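Local structure of endoglucanase, family GH5 (Zobellia galactanivorans, 6GL2) at residues M31-Y34 with A40-N43; G42-T47 with N320-E325. The protein probably hydrolyses beta-1,4-linked glucans as a family 5 glycoside hydrolase, and appears dedicated to hemicelluloses such as mixed-linked glucan. All blocks are in the same frame, centred on the assembly; numbering follows the deposited sequence. Where two conformers were deposited one is given.

Contact 1 (M31-Y34 with A40-N43); sequences MDTY and AWGN
Thr-33 and Tyr-34 lie along one face of the Trp-41 indole, and most of the contact is made there. The first interaction is CH-pi: the methyl CG2 of Thr-33 sits 3.7 Å from the centroid of the five-membered ring of Trp-41, only 14° off the ring normal. With CG2 anti to the backbone N (OG1 has chi1 -68°), the methyl goes to the indole while the hydroxyl stays beside its own backbone N, within hydrogen-bonding reach of the carbonyl oxygens of Ala-30 and Glu-38, for which it has a single proton. Over the six-membered ring the chain itself takes over, with Tyr-34 N 3.4 Å from Trp-41 CZ2 on the same face as the methyl.

The apolar contacts extend this layer. Tyr-34 CB lies 3.6 Å from Trp-41 CZ2, and its phenol ring leads away to meet Phe-70 edge-to-face. At the other end, Ala-40 CB reaches Thr-33 CG2 at 4.1 Å.

The polar links run through two waters. One gives a proton to Thr-33 OG1 and accepts from Asn-43 N at 3.1 Å, with a weak third bond from Trp-41 N. The other lies in the indole plane at its edge, accepts from Trp-41 NE1 at 3.2 Å and returns a weak bond to Tyr-34 O.

A bound imidazole, probably from the crystallisation liquor, lies beside the Trp-41 side chain. Both segments belong to the long loop between strand 24-26 and helix 48-57, the first beta-alpha loop of the TIM barrel, here folded back upon itself.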
ATOM      1  N   MET A  31       4.585   1.147 -12.051  1.00  7.90           N
ATOM      2  CA  MET A  31       5.889   0.683 -11.626  0.70  7.46           C
ATOM      3  C   MET A  31       5.857  -0.674 -10.972  1.00  8.01           C
ATOM      4  O   MET A  31       6.883  -1.321 -10.789  1.00  7.99           O
ATOM      5  CB  MET A  31       6.554   1.716 -10.711  0.70  7.91           C
ATOM      6  CG  MET A  31       6.775   3.081 -11.398  0.70  8.65           C
ATOM      7  SD  MET A  31       7.923   2.964 -12.776  0.70 10.55           S
ATOM      8  CE  MET A  31       9.495   2.821 -11.787  0.70 10.42           C
ATOM      9  N   ASP A  32       4.658  -1.089 -10.518  1.00  7.61           N
ATOM     10  CA  ASP A  32       4.408  -2.421  -9.973  1.00  7.52           C
ATOM     11  C   ASP A  32       4.196  -3.512 -11.029  1.00  8.48           C
ATOM     12  O   ASP A  32       4.151  -4.680 -10.664  1.00  9.48           O
ATOM     13  CB  ASP A  32       3.187  -2.390  -9.041  1.00  8.24           C
ATOM     14  CG  ASP A  32       2.016  -1.729  -9.660  1.00  7.97           C
ATOM     15  OD1 ASP A  32       2.138  -0.614 -10.256  1.00  8.27           O
ATOM     16  OD2 ASP A  32       0.864  -2.291  -9.560  1.00  9.91           O
ATOM     17  N   THR A  33       4.093  -3.148 -12.290  1.00  8.07           N
ATOM     18  CA  THR A  33       3.884  -4.136 -13.340  1.00  9.07           C
ATOM     19  C   THR A  33       4.936  -5.239 -13.234  1.00 10.05           C
ATOM     20  O   THR A  33       6.120  -4.988 -13.092  1.00 10.16           O
ATOM     21  CB  THR A  33       3.983  -3.375 -14.677  1.00  9.62           C
ATOM     22  OG1 THR A  33       2.897  -2.493 -14.830  1.00 10.29           O
ATOM     23  CG2 THR A  33       4.051  -4.356 -15.926  1.00 10.23           C
ATOM     24  N   TYR A  34       4.455  -6.483 -13.321  1.00 11.11           N
ATOM     25  CA  TYR A  34       5.379  -7.617 -13.184  1.00 11.27           C
ATOM     26  C   TYR A  34       5.938  -7.976 -14.556  1.00 12.54           C
ATOM     27  O   TYR A  34       5.496  -9.011 -15.184  1.00 13.98           O
ATOM     28  CB  TYR A  34       4.734  -8.792 -12.483  1.00 12.90           C
ATOM     29  CG  TYR A  34       5.729  -9.837 -12.019  1.00 13.11           C
ATOM     30  CD1 TYR A  34       6.566  -9.590 -11.002  1.00 13.80           C
ATOM     31  CD2 TYR A  34       5.866 -11.014 -12.703  1.00 14.68           C
ATOM     32  CE1 TYR A  34       7.483 -10.513 -10.546  1.00 13.94           C
ATOM     33  CE2 TYR A  34       6.814 -11.948 -12.270  1.00 17.87           C
ATOM     34  CZ  TYR A  34       7.633 -11.661 -11.215  1.00 17.14           C
ATOM     35  OH  TYR A  34       8.530 -12.598 -10.746  1.00 21.33           O
ATOM     36  N   ALA A  40       3.798  -2.804 -19.809  1.00 12.83           N
ATOM     37  CA  ALA A  40       3.321  -4.050 -20.336  1.00 12.44           C
ATOM     38  C   ALA A  40       1.907  -4.376 -19.917  1.00 13.27           C
ATOM     39  O   ALA A  40       1.219  -5.221 -20.534  1.00 16.10           O
ATOM     40  CB  ALA A  40       4.259  -5.176 -19.925  1.00 14.54           C
ATOM     41  N   TRP A  41       1.439  -3.872 -18.788  1.00 12.07           N
ATOM     42  CA  TRP A  41       0.126  -4.057 -18.262  1.00 13.91           C
ATOM     43  C   TRP A  41      -0.859  -3.015 -18.748  1.00 13.11           C
ATOM     44  O   TRP A  41      -1.993  -3.073 -18.310  1.00 17.92           O
ATOM     45  CB  TRP A  41       0.079  -4.291 -16.779  1.00 13.63           C
ATOM     46  CG  TRP A  41       0.668  -5.612 -16.351  1.00 13.53           C
ATOM     47  CD1 TRP A  41       1.209  -6.578 -17.172  1.00 13.74           C
ATOM     48  CD2 TRP A  41       0.802  -6.115 -15.022  1.00 12.35           C
ATOM     49  NE1 TRP A  41       1.667  -7.662 -16.410  1.00 12.97           N
ATOM     50  CE2 TRP A  41       1.360  -7.437 -15.108  1.00 13.35           C
ATOM     51  CE3 TRP A  41       0.457  -5.613 -13.810  1.00 12.97           C
ATOM     52  CZ2 TRP A  41       1.571  -8.192 -13.985  1.00 14.01           C
ATOM     53  CZ3 TRP A  41       0.678  -6.338 -12.697  1.00 13.79           C
ATOM     54  CH2 TRP A  41       1.210  -7.634 -12.780  1.00 13.19           C
ATOM     55  N   GLY A  42      -0.519  -2.228 -19.727  1.00 13.17           N
ATOM     56  CA  GLY A  42      -1.510  -1.390 -20.397  1.00 14.80           C
ATOM     57  C   GLY A  42      -1.528   0.055 -20.003  1.00 12.69           C
ATOM     58  O   GLY A  42      -2.333   0.793 -20.598  1.00 14.73           O
ATOM     59  N   ASN A  43      -0.674   0.515 -19.082  1.00 10.42           N
ATOM     60  CA  ASN A  43      -0.652   1.879 -18.702  1.00 10.07           C
ATOM     61  C   ASN A  43       0.548   2.592 -19.256  1.00 10.81           C
ATOM     62  O   ASN A  43       1.649   2.039 -19.270  1.00 11.26           O
ATOM     63  CB  ASN A  43      -0.716   2.009 -17.191  1.00  9.65           C
ATOM     64  CG  ASN A  43      -2.054   1.624 -16.628  1.00  9.35           C
ATOM     65  OD1 ASN A  43      -3.078   2.120 -17.063  1.00 11.56           O
ATOM     66  ND2 ASN A  43      -2.050   0.677 -15.705  1.00 10.03           N
TER
HETATM   67  O   HOH W   1       1.397  -1.089 -17.384  1.00  9.67           O
HETATM   68  O   HOH W   2       2.634 -10.675 -15.992  0.69 29.93           O

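Contact 2 (G42-T47 with N320-E325); sequences GNPLTT and NRNTLE
Asn-43 lays its amide over one face of the Arg-321 guanidinium, joining the first and last beta-alpha loops of the TIM barrel. The planes are 22° apart, and Asn-43 CG stands 3.4 Å from Arg-321 NH1. The arginine reaches this far because its chain is extended from CG to NE, which also brings NH2 to the carbonyl oxygen of Gly-28. Asn-43 ND2 is spent on the carbonyl oxygens of Asn-29 and Asn-310, while a water lies 2.7 Å from Asn-43 OD1, well placed to donate, though it has more acceptors in reach than protons. Cutting Asn-43 back to an alanine would probably leave those two carbonyls without their shared donor and the guanidinium without the flat group stacked on it.

Pro-44 fills the angle between two side chains: its CG is 4.0 Å from Arg-321 CB and 3.5 Å from Asn-322 ND2. Asn-322 CG is anti to its carbonyl carbon (chi1 -71°), which helps turn its ND2 toward the CG and CD of Pro-44. Behind it, Asn-320 OD1 accepts from Thr-323 N in an Asx motif. Deeper in, one water accepts from Arg-321 NH1 at 3.0 Å and donates to Pro-44 O at 2.9 Å.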
ATOM      1  N   GLY A  42      -0.519  -2.228 -19.727  1.00 13.17           N
ATOM      2  CA  GLY A  42      -1.510  -1.390 -20.397  1.00 14.80           C
ATOM      3  C   GLY A  42      -1.528   0.055 -20.003  1.00 12.69           C
ATOM      4  O   GLY A  42      -2.333   0.793 -20.598  1.00 14.73           O
ATOM      5  N   ASN A  43      -0.674   0.515 -19.082  1.00 10.42           N
ATOM      6  CA  ASN A  43      -0.652   1.879 -18.702  1.00 10.07           C
ATOM      7  C   ASN A  43       0.548   2.592 -19.256  1.00 10.81           C
ATOM      8  O   ASN A  43       1.649   2.039 -19.270  1.00 11.26           O
ATOM      9  CB  ASN A  43      -0.716   2.009 -17.191  1.00  9.65           C
ATOM     10  CG  ASN A  43      -2.054   1.624 -16.628  1.00  9.35           C
ATOM     11  OD1 ASN A  43      -3.078   2.120 -17.063  1.00 11.56           O
ATOM     12  ND2 ASN A  43      -2.050   0.677 -15.705  1.00 10.03           N
ATOM     13  N   PRO A  44       0.360   3.843 -19.684  1.00 10.45           N
ATOM     14  CA  PRO A  44       1.482   4.619 -20.230  1.00 10.41           C
ATOM     15  C   PRO A  44       2.504   4.949 -19.183  1.00  9.93           C
ATOM     16  O   PRO A  44       2.174   4.921 -17.984  1.00 11.08           O
ATOM     17  CB  PRO A  44       0.780   5.839 -20.782  1.00 12.48           C
ATOM     18  CG  PRO A  44      -0.432   6.051 -19.867  1.00 13.28           C
ATOM     19  CD  PRO A  44      -0.900   4.609 -19.670  1.00 11.84           C
ATOM     20  N   LEU A  45       3.679   5.364 -19.623  1.00  9.92           N
ATOM     21  CA  LEU A  45       4.641   5.983 -18.741  1.00  9.72           C
ATOM     22  C   LEU A  45       4.025   7.101 -17.993  1.00  9.02           C
ATOM     23  O   LEU A  45       3.478   7.977 -18.574  1.00 10.12           O
ATOM     24  CB  LEU A  45       5.925   6.462 -19.466  1.00 11.39           C
ATOM     25  CG  LEU A  45       6.740   5.375 -20.196  1.00 13.83           C
ATOM     26  CD1 LEU A  45       7.772   6.079 -21.084  1.00 15.45           C
ATOM     27  CD2 LEU A  45       7.441   4.387 -19.262  1.00 15.58           C
ATOM     28  N   THR A  46       4.171   7.104 -16.687  0.50  7.77           N
ATOM     29  CA  THR A  46       3.569   8.054 -15.784  0.50  6.84           C
ATOM     30  C   THR A  46       4.169   9.426 -16.032  0.50  8.08           C
ATOM     31  O   THR A  46       5.339   9.580 -16.242  0.50  7.94           O
ATOM     32  CB  THR A  46       3.630   7.570 -14.321  0.50  5.06           C
ATOM     33  OG1 THR A  46       2.935   6.283 -14.251  0.50  4.19           O
ATOM     34  CG2 THR A  46       2.728   8.524 -13.409  0.50  5.30           C
ATOM     35  N   THR A  47       3.317  10.423 -16.027  1.00  8.65           N
ATOM     36  CA  THR A  47       3.750  11.831 -16.201  1.00  8.73           C
ATOM     37  C   THR A  47       3.268  12.687 -15.084  1.00  8.06           C
ATOM     38  O   THR A  47       2.312  12.343 -14.323  1.00  8.73           O
ATOM     39  CB  THR A  47       3.180  12.418 -17.508  1.00  8.63           C
ATOM     40  OG1 THR A  47       1.768  12.515 -17.388  1.00 10.41           O
ATOM     41  CG2 THR A  47       3.562  11.593 -18.708  1.00 10.34           C
ATOM     42  N   ASN A 320      -8.627   8.220 -16.147  1.00 10.32           N
ATOM     43  CA  ASN A 320      -8.158   7.853 -17.426  1.00  8.98           C
ATOM     44  C   ASN A 320      -6.780   8.496 -17.692  1.00  9.77           C
ATOM     45  O   ASN A 320      -6.654   9.700 -17.915  1.00  9.82           O
ATOM     46  CB  ASN A 320      -9.133   8.297 -18.525  1.00 10.48           C
ATOM     47  CG  ASN A 320      -8.757   7.759 -19.843  1.00 11.04           C
ATOM     48  OD1 ASN A 320      -7.621   7.687 -20.250  1.00 11.16           O
ATOM     49  ND2 ASN A 320      -9.823   7.488 -20.689  1.00 13.83           N
ATOM     50  N   ARG A 321      -5.731   7.708 -17.566  1.00  8.85           N
ATOM     51  CA  ARG A 321      -4.348   8.204 -17.736  1.00  9.52           C
ATOM     52  C   ARG A 321      -4.042   8.643 -19.158  1.00 10.06           C
ATOM     53  O   ARG A 321      -3.112   9.485 -19.287  1.00 10.92           O
ATOM     54  CB  ARG A 321      -3.347   7.108 -17.273  1.00  9.07           C
ATOM     55  CG  ARG A 321      -3.544   6.721 -15.842  1.00  9.58           C
ATOM     56  CD  ARG A 321      -2.605   5.645 -15.399  1.00  8.71           C
ATOM     57  NE  ARG A 321      -3.083   5.047 -14.161  1.00  8.18           N
ATOM     58  CZ  ARG A 321      -2.499   4.004 -13.532  1.00  8.09           C
ATOM     59  NH1 ARG A 321      -1.303   3.553 -13.887  1.00  8.16           N
ATOM     60  NH2 ARG A 321      -3.135   3.441 -12.530  1.00  8.02           N
ATOM     61  N   ASN A 322      -4.779   8.134 -20.112  1.00 10.06           N
ATOM     62  CA  ASN A 322      -4.512   8.506 -21.522  1.00 11.79           C
ATOM     63  C   ASN A 322      -5.169   9.815 -21.928  1.00 11.20           C
ATOM     64  O   ASN A 322      -4.568  10.571 -22.689  1.00 14.55           O
ATOM     65  CB  ASN A 322      -5.013   7.409 -22.416  1.00 13.46           C
ATOM     66  CG  ASN A 322      -4.143   6.122 -22.315  1.00 18.27           C
ATOM     67  OD1 ASN A 322      -4.644   5.062 -22.107  1.00 27.39           O
ATOM     68  ND2 ASN A 322      -2.874   6.324 -22.352  1.00 19.47           N
ATOM     69  N   THR A 323      -6.256  10.189 -21.308  1.00  9.63           N
ATOM     70  CA  THR A 323      -6.945  11.420 -21.673  1.00 10.54           C
ATOM     71  C   THR A 323      -6.929  12.467 -20.587  1.00 11.53           C
ATOM     72  O   THR A 323      -7.288  13.617 -20.826  1.00 13.20           O
ATOM     73  CB  THR A 323      -8.405  11.118 -21.960  1.00 11.38           C
ATOM     74  OG1 THR A 323      -9.091  10.801 -20.751  1.00 11.89           O
ATOM     75  CG2 THR A 323      -8.632  10.046 -23.025  1.00 12.42           C
ATOM     76  N   LEU A 324      -6.451  12.124 -19.383  1.00 10.37           N
ATOM     77  CA  LEU A 324      -6.437  13.012 -18.256  1.00  9.55           C
ATOM     78  C   LEU A 324      -7.784  13.395 -17.726  1.00 10.16           C
ATOM     79  O   LEU A 324      -7.868  14.339 -16.975  1.00 14.83           O
ATOM     80  CB  LEU A 324      -5.484  14.195 -18.411  1.00 11.27           C
ATOM     81  CG  LEU A 324      -4.091  13.862 -18.898  1.00 11.22           C
ATOM     82  CD1 LEU A 324      -3.288  15.144 -19.245  1.00 13.04           C
ATOM     83  CD2 LEU A 324      -3.360  12.952 -17.955  1.00 11.15           C
ATOM     84  N   GLU A 325      -8.831  12.702 -18.109  1.00 11.61           N
ATOM     85  CA  GLU A 325     -10.160  12.826 -17.566  1.00 11.56           C
ATOM     86  C   GLU A 325     -10.426  11.737 -16.558  1.00 12.55           C
ATOM     87  O   GLU A 325      -9.777  10.678 -16.540  1.00 13.83           O
ATOM     88  CB  GLU A 325     -11.183  12.738 -18.707  1.00 12.88           C
ATOM     89  CG  GLU A 325     -10.997  13.750 -19.834  1.00 13.73           C
ATOM     90  CD  GLU A 325     -11.337  15.128 -19.459  1.00 16.51           C
ATOM     91  OE1 GLU A 325     -11.801  15.424 -18.372  1.00 15.24           O
ATOM     92  OE2 GLU A 325     -11.230  16.073 -20.340  1.00 18.59           O
TER
HETATM   93  O   HOH W   3      -2.299   2.988 -22.558  0.86 24.38           O
HETATM   94  O   HOH W   4      -4.706   1.919 -21.202  0.92 26.81           O
HETATM   95  O   HOH W   5      -4.050   3.728 -19.009  1.00 15.26           O
HETATM   96  O   HOH W   6       0.744   4.981 -15.512  1.00  9.75           O

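Overall arrangement
Both contacts use the long loop between strand 24-26 and helix 48-57, and they share Gly-42 and Asn-43, their centres about 12 Å apart. Contact 1 is local, the loop closing on itself, whereas contact 2 ties it to a loop 273 residues further on, after strand 304-307, the barrel's neighbour of strand 24-26 when the sheet closes. Each is partly buried, mixing buried and exposed residues; the centre of contact 2 is about 20 Å from the centre of the chain, farther out than that of contact 1. Their chemistry differs too: an aromatic face against a methyl and backbone in contact 1, a guanidinium-amide stack in contact 2, with waters supplying polar bridges in both.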